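Local coordinates for putative rubredoxin reductase (PDB 3FG2), which probably passes electrons from NADH through its bound FAD to the ferredoxin of the CYP199A2 system, at residues His37-Leu45 against Asn57-Lys65; Pro44-Ser52 against Ile153-Lys164. All blocks are in the same frame, centred on the assembly; numbering follows the deposited sequence.

Interaction 1 (His37-Leu45 against Asn57-Lys65); sequences HLPYQRPPL and NSLMFRPEK. With FAD (flavin-adenine dinucleotide), chain B.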
loop_
_atom_site.group_PDB
_atom_site.type_symbol
_atom_site.label_atom_id
_atom_site.label_comp_id
_atom_site.label_asym_id
_atom_site.label_seq_id
_atom_site.Cartn_x
_atom_site.Cartn_y
_atom_site.Cartn_z
ATOM N N HIS A 37 -11.038 -8.801 13.062
ATOM C CA HIS A 37 -10.831 -7.455 13.575
ATOM C C HIS A 37 -11.821 -6.506 12.947
ATOM O O HIS A 37 -12.283 -6.723 11.829
ATOM C CB HIS A 37 -9.424 -6.947 13.260
ATOM C CG HIS A 37 -8.332 -7.803 13.812
ATOM N ND1 HIS A 37 -7.658 -8.728 13.046
ATOM C CD2 HIS A 37 -7.802 -7.883 15.055
ATOM C CE1 HIS A 37 -6.755 -9.338 13.792
ATOM N NE2 HIS A 37 -6.821 -8.844 15.016
ATOM N N LEU A 38 -12.165 -5.459 13.680
ATOM C CA LEU A 38 -13.065 -4.462 13.141
ATOM C C LEU A 38 -12.208 -3.843 12.045
ATOM O O LEU A 38 -10.978 -3.843 12.155
ATOM C CB LEU A 38 -13.393 -3.406 14.202
ATOM C CG LEU A 38 -13.983 -3.898 15.528
ATOM C CD1 LEU A 38 -14.030 -2.747 16.518
ATOM C CD2 LEU A 38 -15.374 -4.479 15.298
ATOM N N PRO A 39 -12.830 -3.335 10.967
ATOM C CA PRO A 39 -12.043 -2.725 9.890
ATOM C C PRO A 39 -10.943 -1.850 10.497
ATOM O O PRO A 39 -11.216 -1.035 11.372
ATOM C CB PRO A 39 -13.091 -1.924 9.132
ATOM C CG PRO A 39 -14.286 -2.811 9.229
ATOM C CD PRO A 39 -14.271 -3.234 10.685
ATOM N N TYR A 40 -9.706 -2.016 10.038
ATOM C CA TYR A 40 -8.597 -1.258 10.604
ATOM C C TYR A 40 -7.630 -0.614 9.613
ATOM O O TYR A 40 -7.636 -0.913 8.419
ATOM C CB TYR A 40 -7.816 -2.162 11.562
ATOM C CG TYR A 40 -7.151 -3.346 10.893
ATOM C CD1 TYR A 40 -5.830 -3.268 10.454
ATOM C CD2 TYR A 40 -7.836 -4.548 10.708
ATOM C CE1 TYR A 40 -5.201 -4.354 9.852
ATOM C CE2 TYR A 40 -7.216 -5.646 10.101
ATOM C CZ TYR A 40 -5.897 -5.538 9.679
ATOM O OH TYR A 40 -5.261 -6.608 9.091
ATOM N N GLN A 41 -6.788 0.269 10.141
ATOM C CA GLN A 41 -5.798 0.999 9.355
ATOM C C GLN A 41 -4.528 0.175 9.131
ATOM O O GLN A 41 -4.042 -0.496 10.041
ATOM C CB GLN A 41 -5.412 2.295 10.076
ATOM C CG GLN A 41 -6.581 3.184 10.503
ATOM C CD GLN A 41 -6.170 4.212 11.554
ATOM O OE1 GLN A 41 -5.312 5.064 11.308
ATOM N NE2 GLN A 41 -6.774 4.123 12.736
ATOM N N ARG A 42 -3.986 0.254 7.921
ATOM C CA ARG A 42 -2.767 -0.465 7.564
ATOM C C ARG A 42 -1.465 0.298 7.825
ATOM O O ARG A 42 -0.518 -0.250 8.381
ATOM C CB ARG A 42 -2.807 -0.868 6.087
ATOM C CG ARG A 42 -3.340 -2.265 5.830
ATOM C CD ARG A 42 -4.789 -2.392 6.228
ATOM N NE ARG A 42 -5.273 -3.765 6.111
ATOM C CZ ARG A 42 -6.507 -4.141 6.434
ATOM N NH1 ARG A 42 -7.369 -3.242 6.888
ATOM N NH2 ARG A 42 -6.885 -5.408 6.313
ATOM N N PRO A 43 -1.405 1.578 7.439
ATOM C CA PRO A 43 -0.195 2.384 7.632
ATOM C C PRO A 43 0.536 2.253 8.964
ATOM O O PRO A 43 1.765 2.153 8.994
ATOM C CB PRO A 43 -0.687 3.811 7.377
ATOM C CG PRO A 43 -1.756 3.602 6.340
ATOM C CD PRO A 43 -2.503 2.406 6.907
ATOM N N PRO A 44 -0.201 2.258 10.084
ATOM C CA PRO A 44 0.457 2.141 11.391
ATOM C C PRO A 44 1.102 0.774 11.671
ATOM O O PRO A 44 1.928 0.649 12.575
ATOM C CB PRO A 44 -0.678 2.444 12.375
ATOM C CG PRO A 44 -1.626 3.296 11.564
ATOM C CD PRO A 44 -1.627 2.585 10.247
ATOM N N LEU A 45 0.721 -0.240 10.894
ATOM C CA LEU A 45 1.229 -1.600 11.078
ATOM C C LEU A 45 2.745 -1.769 11.029
ATOM O O LEU A 45 3.302 -2.601 11.744
ATOM C CB LEU A 45 0.587 -2.531 10.052
ATOM C CG LEU A 45 -0.919 -2.755 10.211
ATOM C CD1 LEU A 45 -1.442 -3.563 9.033
ATOM C CD2 LEU A 45 -1.196 -3.479 11.528
ATOM N N ASN A 57 -7.572 -3.104 19.438
ATOM C CA ASN A 57 -8.240 -2.341 18.394
ATOM C C ASN A 57 -7.914 -0.853 18.430
ATOM O O ASN A 57 -8.810 -0.007 18.425
ATOM C CB ASN A 57 -9.756 -2.551 18.479
ATOM C CG ASN A 57 -10.182 -3.956 18.063
ATOM O OD1 ASN A 57 -9.781 -4.949 18.676
ATOM N ND2 ASN A 57 -11.001 -4.043 17.015
ATOM N N SER A 58 -6.626 -0.539 18.461
ATOM C CA SER A 58 -6.187 0.849 18.479
ATOM C C SER A 58 -6.029 1.357 17.047
ATOM O O SER A 58 -5.772 2.541 16.817
ATOM C CB SER A 58 -4.861 0.968 19.235
ATOM O OG SER A 58 -3.941 -0.027 18.817
ATOM N N LEU A 59 -6.202 0.450 16.087
ATOM C CA LEU A 59 -6.080 0.780 14.669
ATOM C C LEU A 59 -7.425 0.771 13.936
ATOM O O LEU A 59 -7.486 1.046 12.739
ATOM C CB LEU A 59 -5.130 -0.207 13.986
ATOM C CG LEU A 59 -3.731 -0.377 14.584
ATOM C CD1 LEU A 59 -2.951 -1.387 13.753
ATOM C CD2 LEU A 59 -3.010 0.963 14.625
ATOM N N MET A 60 -8.497 0.449 14.653
ATOM C CA MET A 60 -9.837 0.414 14.069
ATOM C C MET A 60 -10.209 1.747 13.410
ATOM O O MET A 60 -9.874 2.817 13.925
ATOM C CB MET A 60 -10.870 0.090 15.155
ATOM C CG MET A 60 -10.825 1.049 16.349
ATOM S SD MET A 60 -12.288 0.993 17.432
ATOM C CE MET A 60 -11.971 -0.443 18.402
ATOM N N PHE A 61 -10.894 1.685 12.272
ATOM C CA PHE A 61 -11.322 2.902 11.585
ATOM C C PHE A 61 -12.323 3.616 12.487
ATOM O O PHE A 61 -12.104 4.754 12.897
ATOM C CB PHE A 61 -11.993 2.568 10.249
ATOM C CG PHE A 61 -11.031 2.231 9.145
ATOM C CD1 PHE A 61 -11.064 0.985 8.536
ATOM C CD2 PHE A 61 -10.111 3.174 8.693
ATOM C CE1 PHE A 61 -10.194 0.683 7.488
ATOM C CE2 PHE A 61 -9.240 2.882 7.649
ATOM C CZ PHE A 61 -9.282 1.635 7.046
ATOM N N ARG A 62 -13.426 2.929 12.778
ATOM C CA ARG A 62 -14.479 3.442 13.649
ATOM C C ARG A 62 -14.815 2.331 14.636
ATOM O O ARG A 62 -14.499 1.164 14.400
ATOM C CB ARG A 62 -15.739 3.795 12.847
ATOM C CG ARG A 62 -15.527 4.790 11.721
ATOM C CD ARG A 62 -14.998 6.127 12.225
ATOM N NE ARG A 62 -14.241 6.816 11.179
ATOM C CZ ARG A 62 -14.781 7.402 10.116
ATOM N NH1 ARG A 62 -16.096 7.397 9.954
ATOM N NH2 ARG A 62 -14.003 7.963 9.197
ATOM N N PRO A 63 -15.444 2.677 15.766
ATOM C CA PRO A 63 -15.789 1.636 16.737
ATOM C C PRO A 63 -16.980 0.797 16.270
ATOM O O PRO A 63 -17.704 1.182 15.355
ATOM C CB PRO A 63 -16.076 2.431 18.010
ATOM C CG PRO A 63 -16.624 3.718 17.478
ATOM C CD PRO A 63 -15.707 4.021 16.311
ATOM N N GLU A 64 -17.170 -0.350 16.906
ATOM C CA GLU A 64 -18.248 -1.266 16.559
ATOM C C GLU A 64 -19.628 -0.614 16.400
ATOM O O GLU A 64 -20.355 -0.899 15.442
ATOM C CB GLU A 64 -18.302 -2.379 17.605
ATOM C CG GLU A 64 -19.361 -3.432 17.356
ATOM C CD GLU A 64 -19.001 -4.762 17.989
ATOM O OE1 GLU A 64 -18.497 -4.761 19.139
ATOM O OE2 GLU A 64 -19.226 -5.810 17.338
ATOM N N LYS A 65 -19.984 0.257 17.337
ATOM C CA LYS A 65 -21.276 0.942 17.305
ATOM C C LYS A 65 -21.517 1.745 16.023
ATOM O O LYS A 65 -22.663 1.997 15.645
ATOM C CB LYS A 65 -21.400 1.876 18.512
ATOM C CG LYS A 65 -22.690 2.676 18.536
ATOM C CD LYS A 65 -22.781 3.556 19.769
ATOM C CE LYS A 65 -24.103 4.298 19.799
ATOM N NZ LYS A 65 -25.260 3.361 19.749
HETATM P PA FAD B . -6.716 -3.751 2.139
HETATM O O1A FAD B . -5.605 -4.734 2.046
HETATM O O2A FAD B . -6.707 -2.769 3.071
HETATM O O5B FAD B . -7.849 -4.681 2.601
HETATM C C5B FAD B . -8.280 -5.884 1.888
HETATM C C4B FAD B . -9.205 -6.608 2.891
HETATM O O4B FAD B . -10.022 -7.563 2.113
HETATM C C3B FAD B . -8.493 -7.451 3.965
HETATM O O3B FAD B . -8.936 -7.288 5.276
HETATM C C2B FAD B . -8.587 -8.834 3.385
HETATM O O2B FAD B . -8.390 -9.847 4.322
HETATM C C1B FAD B . -9.993 -8.821 2.862
HETATM N N9A FAD B . -10.345 -9.818 1.848
HETATM C C8A FAD B . -9.543 -10.294 0.842
HETATM N N7A FAD B . -10.147 -11.201 0.084
HETATM C C5A FAD B . -11.399 -11.330 0.613
HETATM C C6A FAD B . -12.549 -12.179 0.229
HETATM N N6A FAD B . -12.545 -13.024 -0.776
HETATM N N1A FAD B . -13.670 -12.026 1.020
HETATM C C2A FAD B . -13.719 -11.153 2.081
HETATM N N3A FAD B . -12.715 -10.345 2.497
HETATM C C4A FAD B . -11.571 -10.469 1.729
HETATM N N1 FAD B . -0.330 3.346 1.938
HETATM C C2 FAD B . -0.084 4.650 2.069
HETATM O O2 FAD B . -0.531 5.447 1.300
HETATM N N3 FAD B . 0.721 5.169 3.135
HETATM C C4 FAD B . 1.282 4.337 4.089
HETATM O O4 FAD B . 1.956 4.815 4.983
HETATM C C4X FAD B . 1.017 2.908 3.959
HETATM N N5 FAD B . 1.532 2.044 4.868
HETATM C C5X FAD B . 1.254 0.697 4.722
HETATM C C6 FAD B . 1.792 -0.193 5.694
HETATM C C7 FAD B . 1.564 -1.553 5.637
HETATM C C7M FAD B . 2.160 -2.458 6.698
HETATM C C8 FAD B . 0.749 -2.110 4.550
HETATM C C8M FAD B . 0.455 -3.588 4.426
HETATM C C9 FAD B . 0.215 -1.238 3.578
HETATM C C9A FAD B . 0.457 0.155 3.656
HETATM N N10 FAD B . -0.076 1.115 2.697
HETATM C C10 FAD B . 0.181 2.450 2.830
HETATM C "C1'" FAD B . -0.910 0.578 1.592
HETATM C "C2'" FAD B . -2.416 0.586 1.995
HETATM O "O2'" FAD B . -2.554 -0.132 3.201
HETATM C "C3'" FAD B . -3.202 -0.058 0.871
HETATM O "O3'" FAD B . -3.054 0.712 -0.317
HETATM C "C4'" FAD B . -4.672 -0.134 1.247
HETATM O "O4'" FAD B . -4.846 -0.910 2.461
HETATM C "C5'" FAD B . -5.423 -0.786 0.112
HETATM O "O5'" FAD B . -6.935 -0.887 0.556
HETATM P P FAD B . -7.755 -2.064 0.114
HETATM O O1P FAD B . -9.141 -1.737 0.738
HETATM O O2P FAD B . -7.763 -2.273 -1.265
HETATM O O3P FAD B . -7.231 -3.300 0.703
HETATM O O HOH W 1 -13.646 -0.071 11.976
#
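The loop carrying part of the FAD pocket is pinned by a single antiparallel bridge, Y40 and M60 being its non-hydrogen-bonded pair. Two bonds flank it. F61 N donates to P39 O at 2.9 Å, a nearly straight bond (167° at the hydrogen). Q41 N donates to L59 O at 2.8 Å. Q41 NE2 adds a weak bond to the same oxygen. A water extends the bridge: it donates to P39 O and accepts from R62 N.

The F61 ring lies over the backbone of Y40 and Q41. Y40 C and Q41 N sit over one face, offset toward the rim, and F61 CE1 comes within 3.2 Å of Y40 O. P39 CB meets the ring edge in plane. F14 and H11 add ring contacts to F61. L59 CG lies opposite its carbonyl carbon (chi1 -54°), which sends CD1 to L45 CD2 at 3.5 Å and CD2 to P44 CB. L38 CD1 touches M60 CE at 3.6 Å, the two side chains alongside.

The R42 guanidinium lies between the Y40 ring and FAD O2A, one on each face. Its NH1 also makes a weak bond to Y40 O. NH2 comes within 3.0 Å of FAD O3B and pairs with E35, which also takes the Y40 hydroxyl. The positive charge probably offsets the negative charge of the diphosphate, and the bridge fixes the backbone that carries R42 alongside it.

Interaction 2 (Pro44-Ser52 against Ile153-Lys164); sequences PLSKAYLKS and IGLEFAATARAK. With FAD (flavin-adenine dinucleotide), chain B; GOL (glycerol), chain C.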
loop_
_atom_site.group_PDB
_atom_site.type_symbol
_atom_site.label_atom_id
_atom_site.label_comp_id
_atom_site.label_asym_id
_atom_site.label_seq_id
_atom_site.Cartn_x
_atom_site.Cartn_y
_atom_site.Cartn_z
ATOM N N PRO A 44 -0.201 2.258 10.084
ATOM C CA PRO A 44 0.457 2.141 11.391
ATOM C C PRO A 44 1.102 0.774 11.671
ATOM O O PRO A 44 1.928 0.649 12.575
ATOM C CB PRO A 44 -0.678 2.444 12.375
ATOM C CG PRO A 44 -1.626 3.296 11.564
ATOM C CD PRO A 44 -1.627 2.585 10.247
ATOM N N LEU A 45 0.721 -0.240 10.894
ATOM C CA LEU A 45 1.229 -1.600 11.078
ATOM C C LEU A 45 2.745 -1.769 11.029
ATOM O O LEU A 45 3.302 -2.601 11.744
ATOM C CB LEU A 45 0.587 -2.531 10.052
ATOM C CG LEU A 45 -0.919 -2.755 10.211
ATOM C CD1 LEU A 45 -1.442 -3.563 9.033
ATOM C CD2 LEU A 45 -1.196 -3.479 11.528
ATOM N N SER A 46 3.408 -0.994 10.180
ATOM C CA SER A 46 4.856 -1.073 10.057
ATOM C C SER A 46 5.480 0.181 10.645
ATOM O O SER A 46 6.664 0.463 10.438
ATOM C CB SER A 46 5.247 -1.196 8.588
ATOM O OG SER A 46 4.647 -0.162 7.833
ATOM N N LYS A 47 4.669 0.930 11.384
ATOM C CA LYS A 47 5.124 2.174 11.986
ATOM C C LYS A 47 4.871 2.180 13.500
ATOM O O LYS A 47 5.323 1.276 14.210
ATOM C CB LYS A 47 4.411 3.353 11.308
ATOM C CG LYS A 47 4.565 3.355 9.787
ATOM C CD LYS A 47 3.783 4.483 9.133
ATOM C CE LYS A 47 4.010 4.517 7.620
ATOM N NZ LYS A 47 3.600 3.265 6.893
ATOM N N ALA A 48 4.134 3.183 13.978
ATOM C CA ALA A 48 3.826 3.325 15.399
ATOM C C ALA A 48 3.428 2.036 16.102
ATOM O O ALA A 48 3.938 1.743 17.180
ATOM C CB ALA A 48 2.730 4.366 15.595
ATOM N N TYR A 49 2.525 1.263 15.506
ATOM C CA TYR A 49 2.083 0.036 16.153
ATOM C C TYR A 49 3.227 -0.845 16.668
ATOM O O TYR A 49 3.185 -1.328 17.800
ATOM C CB TYR A 49 1.190 -0.782 15.230
ATOM C CG TYR A 49 0.511 -1.898 15.979
ATOM C CD1 TYR A 49 -0.467 -1.621 16.932
ATOM C CD2 TYR A 49 0.906 -3.226 15.804
ATOM C CE1 TYR A 49 -1.032 -2.637 17.703
ATOM C CE2 TYR A 49 0.351 -4.247 16.565
ATOM C CZ TYR A 49 -0.616 -3.948 17.515
ATOM O OH TYR A 49 -1.154 -4.955 18.281
ATOM N N LEU A 50 4.246 -1.054 15.844
ATOM C CA LEU A 50 5.391 -1.865 16.239
ATOM C C LEU A 50 6.061 -1.321 17.497
ATOM O O LEU A 50 6.874 -2.001 18.122
ATOM C CB LEU A 50 6.412 -1.916 15.099
ATOM C CG LEU A 50 6.350 -3.081 14.106
ATOM C CD1 LEU A 50 4.938 -3.626 13.981
ATOM C CD2 LEU A 50 6.871 -2.601 12.767
ATOM N N LYS A 51 5.715 -0.095 17.871
ATOM C CA LYS A 51 6.301 0.534 19.052
ATOM C C LYS A 51 5.289 0.683 20.188
ATOM O O LYS A 51 5.637 1.127 21.277
ATOM C CB LYS A 51 6.832 1.925 18.696
ATOM C CG LYS A 51 7.620 2.002 17.404
ATOM C CD LYS A 51 7.908 3.451 17.065
ATOM C CE LYS A 51 8.704 3.593 15.787
ATOM N NZ LYS A 51 8.788 5.029 15.410
ATOM N N SER A 52 4.037 0.327 19.931
ATOM C CA SER A 52 2.996 0.457 20.944
ATOM C C SER A 52 2.998 -0.723 21.895
ATOM O O SER A 52 3.897 -1.559 21.863
ATOM C CB SER A 52 1.620 0.561 20.282
ATOM O OG SER A 52 1.248 -0.664 19.671
ATOM N N ILE A 153 7.676 -0.660 3.295
ATOM C CA ILE A 153 7.415 -1.423 4.503
ATOM C C ILE A 153 8.678 -2.003 5.122
ATOM O O ILE A 153 8.907 -1.864 6.320
ATOM C CB ILE A 153 6.402 -2.545 4.220
ATOM C CG1 ILE A 153 5.100 -1.925 3.710
ATOM C CG2 ILE A 153 6.148 -3.361 5.495
ATOM C CD1 ILE A 153 4.076 -2.922 3.243
ATOM N N GLY A 154 9.502 -2.644 4.306
ATOM C CA GLY A 154 10.726 -3.224 4.815
ATOM C C GLY A 154 11.609 -2.233 5.552
ATOM O O GLY A 154 12.163 -2.559 6.606
ATOM N N LEU A 155 11.750 -1.024 5.009
ATOM C CA LEU A 155 12.596 -0.014 5.633
ATOM C C LEU A 155 11.943 0.608 6.856
ATOM O O LEU A 155 12.621 0.917 7.836
ATOM C CB LEU A 155 12.969 1.072 4.622
ATOM C CG LEU A 155 13.846 0.586 3.451
ATOM C CD1 LEU A 155 14.163 1.748 2.519
ATOM C CD2 LEU A 155 15.141 -0.014 3.987
ATOM N N GLU A 156 10.629 0.799 6.803
ATOM C CA GLU A 156 9.931 1.364 7.940
ATOM C C GLU A 156 10.138 0.399 9.106
ATOM O O GLU A 156 10.342 0.821 10.243
ATOM C CB GLU A 156 8.441 1.541 7.621
ATOM C CG GLU A 156 8.184 2.489 6.448
ATOM C CD GLU A 156 6.713 2.797 6.217
ATOM O OE1 GLU A 156 5.847 2.012 6.663
ATOM O OE2 GLU A 156 6.421 3.828 5.573
ATOM N N PHE A 157 10.117 -0.900 8.813
ATOM C CA PHE A 157 10.326 -1.913 9.841
ATOM C C PHE A 157 11.780 -1.913 10.299
ATOM O O PHE A 157 12.068 -1.857 11.494
ATOM C CB PHE A 157 9.981 -3.314 9.320
ATOM C CG PHE A 157 10.502 -4.420 10.196
ATOM C CD1 PHE A 157 9.904 -4.698 11.421
ATOM C CD2 PHE A 157 11.646 -5.133 9.832
ATOM C CE1 PHE A 157 10.435 -5.662 12.273
ATOM C CE2 PHE A 157 12.187 -6.097 10.675
ATOM C CZ PHE A 157 11.582 -6.363 11.902
ATOM N N ALA A 158 12.696 -1.976 9.339
ATOM C CA ALA A 158 14.120 -2.008 9.641
ATOM C C ALA A 158 14.580 -0.936 10.624
ATOM O O ALA A 158 15.368 -1.212 11.524
ATOM C CB ALA A 158 14.919 -1.901 8.361
ATOM N N ALA A 159 14.108 0.289 10.445
ATOM C CA ALA A 159 14.508 1.365 11.335
ATOM C C ALA A 159 14.034 1.075 12.758
ATOM O O ALA A 159 14.781 1.247 13.722
ATOM C CB ALA A 159 13.941 2.689 10.845
ATOM N N THR A 160 12.799 0.619 12.888
ATOM C CA THR A 160 12.265 0.325 14.200
ATOM C C THR A 160 12.970 -0.853 14.863
ATOM O O THR A 160 13.298 -0.790 16.048
ATOM C CB THR A 160 10.756 0.078 14.123
ATOM O OG1 THR A 160 10.109 1.314 13.797
ATOM C CG2 THR A 160 10.214 -0.444 15.460
ATOM N N ALA A 161 13.207 -1.924 14.112
ATOM C CA ALA A 161 13.898 -3.083 14.672
ATOM C C ALA A 161 15.277 -2.629 15.153
ATOM O O ALA A 161 15.746 -3.022 16.223
ATOM C CB ALA A 161 14.043 -4.172 13.622
ATOM N N ARG A 162 15.920 -1.787 14.357
ATOM C CA ARG A 162 17.234 -1.289 14.715
ATOM C C ARG A 162 17.142 -0.436 15.976
ATOM O O ARG A 162 17.978 -0.546 16.878
ATOM C CB ARG A 162 17.809 -0.458 13.570
ATOM C CG ARG A 162 19.205 0.085 13.845
ATOM C CD ARG A 162 20.149 -1.036 14.229
ATOM N NE ARG A 162 21.487 -0.537 14.516
ATOM C CZ ARG A 162 22.432 -1.251 15.116
ATOM N NH1 ARG A 162 22.181 -2.497 15.498
ATOM N NH2 ARG A 162 23.630 -0.721 15.324
ATOM N N ALA A 163 16.119 0.412 16.028
ATOM C CA ALA A 163 15.908 1.293 17.166
ATOM C C ALA A 163 15.687 0.484 18.439
ATOM O O ALA A 163 15.995 0.945 19.540
ATOM C CB ALA A 163 14.715 2.201 16.905
ATOM N N LYS A 164 15.153 -0.724 18.281
ATOM C CA LYS A 164 14.896 -1.594 19.419
ATOM C C LYS A 164 16.130 -2.400 19.809
ATOM O O LYS A 164 16.057 -3.277 20.665
ATOM C CB LYS A 164 13.738 -2.545 19.114
ATOM C CG LYS A 164 12.362 -1.891 19.065
ATOM C CD LYS A 164 11.295 -2.940 18.759
ATOM C CE LYS A 164 9.879 -2.358 18.786
ATOM N NZ LYS A 164 9.475 -1.864 20.139
HETATM P PA FAD B . -6.716 -3.751 2.139
HETATM O O1A FAD B . -5.605 -4.734 2.046
HETATM O O2A FAD B . -6.707 -2.769 3.071
HETATM O O5B FAD B . -7.849 -4.681 2.601
HETATM C C5B FAD B . -8.280 -5.884 1.888
HETATM C C4B FAD B . -9.205 -6.608 2.891
HETATM O O4B FAD B . -10.022 -7.563 2.113
HETATM C C3B FAD B . -8.493 -7.451 3.965
HETATM O O3B FAD B . -8.936 -7.288 5.276
HETATM C C2B FAD B . -8.587 -8.834 3.385
HETATM O O2B FAD B . -8.390 -9.847 4.322
HETATM C C1B FAD B . -9.993 -8.821 2.862
HETATM N N9A FAD B . -10.345 -9.818 1.848
HETATM C C8A FAD B . -9.543 -10.294 0.842
HETATM N N7A FAD B . -10.147 -11.201 0.084
HETATM C C5A FAD B . -11.399 -11.330 0.613
HETATM C C6A FAD B . -12.549 -12.179 0.229
HETATM N N6A FAD B . -12.545 -13.024 -0.776
HETATM N N1A FAD B . -13.670 -12.026 1.020
HETATM C C2A FAD B . -13.719 -11.153 2.081
HETATM N N3A FAD B . -12.715 -10.345 2.497
HETATM C C4A FAD B . -11.571 -10.469 1.729
HETATM N N1 FAD B . -0.330 3.346 1.938
HETATM C C2 FAD B . -0.084 4.650 2.069
HETATM O O2 FAD B . -0.531 5.447 1.300
HETATM N N3 FAD B . 0.721 5.169 3.135
HETATM C C4 FAD B . 1.282 4.337 4.089
HETATM O O4 FAD B . 1.956 4.815 4.983
HETATM C C4X FAD B . 1.017 2.908 3.959
HETATM N N5 FAD B . 1.532 2.044 4.868
HETATM C C5X FAD B . 1.254 0.697 4.722
HETATM C C6 FAD B . 1.792 -0.193 5.694
HETATM C C7 FAD B . 1.564 -1.553 5.637
HETATM C C7M FAD B . 2.160 -2.458 6.698
HETATM C C8 FAD B . 0.749 -2.110 4.550
HETATM C C8M FAD B . 0.455 -3.588 4.426
HETATM C C9 FAD B . 0.215 -1.238 3.578
HETATM C C9A FAD B . 0.457 0.155 3.656
HETATM N N10 FAD B . -0.076 1.115 2.697
HETATM C C10 FAD B . 0.181 2.450 2.830
HETATM C "C1'" FAD B . -0.910 0.578 1.592
HETATM C "C2'" FAD B . -2.416 0.586 1.995
HETATM O "O2'" FAD B . -2.554 -0.132 3.201
HETATM C "C3'" FAD B . -3.202 -0.058 0.871
HETATM O "O3'" FAD B . -3.054 0.712 -0.317
HETATM C "C4'" FAD B . -4.672 -0.134 1.247
HETATM O "O4'" FAD B . -4.846 -0.910 2.461
HETATM C "C5'" FAD B . -5.423 -0.786 0.112
HETATM O "O5'" FAD B . -6.935 -0.887 0.556
HETATM P P FAD B . -7.755 -2.064 0.114
HETATM O O1P FAD B . -9.141 -1.737 0.738
HETATM O O2P FAD B . -7.763 -2.273 -1.265
HETATM O O3P FAD B . -7.231 -3.300 0.703
HETATM C C1 GOL C . 9.901 3.805 11.399
HETATM O O1 GOL C . 8.812 2.905 11.232
HETATM C C2 GOL C . 9.373 5.265 11.711
HETATM O O2 GOL C . 9.891 5.662 12.993
HETATM C C3 GOL C . 7.806 5.360 11.748
HETATM O O3 GOL C . 7.203 4.874 12.958
#
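K47 and S46 both bond to one carboxylate oxygen, E156 OE1. K47 NZ forms a salt bridge to it at 2.6 Å, on the syn side and 21° out of the carboxylate plane. S46 OG donates to it at 2.7 Å, nearly along the C-O axis. The S46 hydroxyl stands between its own backbone N and carbonyl carbon (chi1 53°), which turns it to the helix. K47 NZ also bonds FAD O4 at 3.0 Å, more weakly FAD N5, and P43 O. The other oxygen, OE2, is held by S322 OG and D323 N. An alanine in place of E156 would remove the carboxylate and is likely to leave K47 NZ without its salt-bridge partner and less firmly set against the flavin, and the S46 hydroxyl without this acceptor.

Beyond the polar group, I153 CG2 touches S46 CB, and I153 CD1 packs against FAD C8 at 3.7 Å. A glycerol, probably from the crystallisation liquor, joins the segments: K51 NZ donates to its O2 and O3, and its O1 donates to E156 O. Further along, L50 CD2 meets the edge of the F157 ring at 3.9 Å. L50 CB and K51 CG rest near T160 CG2. K164 CE reaches L50 O at 3.1 Å.

Helix 152-163 follows strand 144-148 in a probable Rossmann-type GxGxxG motif, whose last glycine, G154, is in the first turn of the helix. L50 and F157 also touch helix 129-138, A158 and A161 pack on strand 167-171, and E156 and K47 meet strand 319-324.

In the fold
Segments 37-45 and 44-52 are successive parts of the long loop after strand 29-32 and share P44 and L45. Segment 57-65 closes that loop, while 153-164 is on a helix distant in sequence. The centres of interactions 1 and 2 are about 18 Å apart. Interaction 1 serves the diphosphate end of FAD through R42, whereas interaction 2 serves the flavin ring through K47. The side chain of K47 is about 8 Å from that of R42. Between them P43 lies on the flavin, with CA 3.3 Å from FAD N5. The contacts also touch directly, where L59 CD1 meets Y49 CD1 at 4.0 Å. The loop thus follows the cofactor from diphosphate to flavin.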